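Local atomic coordinates of MymaA.19257.a.B3 (Mycobacterium marinum, PDB entry 6Q10), a protein that is of unknown function but, as a predicted membrane-anchored or secreted protein with a LytR_C-family domain in its soluble part, is probably linked to the cell envelope. Residues Ala129-Ser132 / Ser133-Pro136. Numbering follows the deposited sequence. Where two conformers were deposited one is given.
Sequences AVLS and SLRP
Arg-135 lays its guanidinium over Leu-131, with NH2 3.8 Å from Leu-131 CB, so that CB lies over one face of the flat group. Its CG sits beside the backbone N (chi1 -63°) and the chain then runs extended to NE, carrying the group back toward Leu-131. The polar end is held from outside: NE donates to the carbonyl of Leu-54, tying this loop to the helix 43-54. Backbone i to i+3 bonds carry the chain on from helix 125-132 into the loop. Ser-133 N reaches Val-130 O at 3.0 Å, and Leu-134 N reaches Leu-131 O at 2.9 Å, each donor standing above the carbonyl plane. Overlapping them, Ser-132 to Arg-135 forms a type I beta turn, its closing bond weak. Ala-129 O takes the hydroxyl of Ser-132, OG to O 2.6 Å; the chi1 of 75°, with OG between backbone N and carbonyl carbon, points the hydroxyl back at that oxygen. A water bridge from Ser-133 OG to the same carbonyl is doubtful. On the buried side, Leu-134 sets its CG 3.4 Å from Val-130 O and its CD1 4.4 Å from both Val-130 CG1 and Leu-131 CD2. Leu-93 of the helix 85-94 touches both Val-130 and Leu-134, while Leu-146, Ile-147 and Ile-150 of the helix 144-153 pack on Val-130.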
ATOM      1  N   ALA A 129     -15.509   4.183   0.020  1.00 23.86           N
ATOM      2  CA  ALA A 129     -16.483   3.122  -0.202  1.00 21.19           C
ATOM      3  C   ALA A 129     -15.813   1.760  -0.220  1.00 24.32           C
ATOM      4  O   ALA A 129     -16.286   0.811   0.421  1.00 26.90           O
ATOM      5  CB  ALA A 129     -17.250   3.374  -1.500  1.00 26.18           C
ATOM      6  N   VAL A 130     -14.704   1.631  -0.948  1.00 19.92           N
ATOM      7  CA  VAL A 130     -14.025   0.338  -0.981  1.00 19.77           C
ATOM      8  C   VAL A 130     -13.506  -0.027   0.413  1.00 20.68           C
ATOM      9  O   VAL A 130     -13.661  -1.171   0.866  1.00 23.00           O
ATOM     10  CB  VAL A 130     -12.896   0.349  -2.023  1.00 18.91           C
ATOM     11  CG1 VAL A 130     -12.122  -0.994  -2.013  1.00 19.24           C
ATOM     12  CG2 VAL A 130     -13.452   0.606  -3.424  1.00 20.10           C
ATOM     13  N   LEU A 131     -12.858   0.918   1.103  1.00 19.91           N
ATOM     14  CA  LEU A 131     -12.311   0.600   2.433  1.00 22.62           C
ATOM     15  C   LEU A 131     -13.404   0.126   3.393  1.00 23.30           C
ATOM     16  O   LEU A 131     -13.167  -0.764   4.207  1.00 24.04           O
ATOM     17  CB  LEU A 131     -11.581   1.796   3.046  1.00 23.81           C
ATOM     18  CG  LEU A 131     -10.322   2.264   2.330  1.00 22.12           C
ATOM     19  CD1 LEU A 131      -9.818   3.545   2.960  1.00 24.20           C
ATOM     20  CD2 LEU A 131      -9.248   1.167   2.407  1.00 25.21           C
ATOM     21  N   SER A 132     -14.611   0.689   3.295  1.00 24.21           N
ATOM     22  CA  SER A 132     -15.699   0.240   4.167  1.00 25.18           C
ATOM     23  C   SER A 132     -16.016  -1.250   3.982  1.00 26.16           C
ATOM     24  O   SER A 132     -16.435  -1.916   4.943  1.00 29.46           O
ATOM     25  CB  SER A 132     -16.944   1.107   3.935  1.00 28.18           C
ATOM     26  OG  SER A 132     -17.599   0.795   2.717  1.00 41.73           O
ATOM     27  N   SER A 133     -15.833  -1.790   2.773  1.00 24.43           N
ATOM     28  CA  SER A 133     -16.040  -3.215   2.517  0.51 23.45           C
ATOM     29  C   SER A 133     -14.921  -4.091   3.043  1.00 24.19           C
ATOM     30  O   SER A 133     -15.033  -5.323   2.964  1.00 27.26           O
ATOM     31  CB  SER A 133     -16.176  -3.483   1.022  0.51 25.87           C
ATOM     32  OG  SER A 133     -17.188  -2.688   0.478  0.51 24.88           O
ATOM     33  N   LEU A 134     -13.843  -3.490   3.550  1.00 24.36           N
ATOM     34  CA  LEU A 134     -12.684  -4.200   4.072  1.00 23.79           C
ATOM     35  C   LEU A 134     -12.609  -4.085   5.589  1.00 25.40           C
ATOM     36  O   LEU A 134     -11.570  -4.370   6.189  1.00 25.23           O
ATOM     37  CB  LEU A 134     -11.409  -3.654   3.413  1.00 20.05           C
ATOM     38  CG  LEU A 134     -11.473  -3.619   1.881  1.00 19.50           C
ATOM     39  CD1 LEU A 134     -10.157  -3.022   1.333  1.00 20.19           C
ATOM     40  CD2 LEU A 134     -11.677  -5.019   1.329  1.00 22.27           C
ATOM     41  N   ARG A 135     -13.709  -3.687   6.226  1.00 34.93           N
ATOM     42  CA  ARG A 135     -13.758  -3.553   7.664  1.00 37.69           C
ATOM     43  C   ARG A 135     -14.836  -4.500   8.175  1.00 40.19           C
ATOM     44  O   ARG A 135     -15.622  -5.009   7.371  1.00 38.45           O
ATOM     45  CB  ARG A 135     -14.071  -2.115   8.067  1.00 42.35           C
ATOM     46  CG  ARG A 135     -13.033  -1.107   7.652  1.00 37.29           C
ATOM     47  CD  ARG A 135     -13.298   0.235   8.313  1.00 42.24           C
ATOM     48  NE  ARG A 135     -12.302   1.202   7.876  1.00 43.66           N
ATOM     49  CZ  ARG A 135     -12.523   2.166   6.986  1.00 38.69           C
ATOM     50  NH1 ARG A 135     -13.726   2.344   6.472  1.00 38.50           N
ATOM     51  NH2 ARG A 135     -11.522   2.973   6.638  1.00 37.92           N
ATOM     52  N   PRO A 136     -14.875  -4.791   9.475  1.00 48.62           N
ATOM     53  CA  PRO A 136     -15.977  -5.599  10.025  1.00 52.36           C
ATOM     54  C   PRO A 136     -17.336  -4.942   9.810  1.00 53.19           C
ATOM     55  O   PRO A 136     -17.467  -3.717   9.753  1.00 54.48           O
ATOM     56  CB  PRO A 136     -15.628  -5.694  11.512  1.00 53.42           C
ATOM     57  CG  PRO A 136     -14.126  -5.563  11.539  1.00 53.64           C
ATOM     58  CD  PRO A 136     -13.809  -4.565  10.471  1.00 45.21           C
TER
HETATM   59  O   HOH W   1     -17.086  -1.536  -1.779  0.61 23.57           O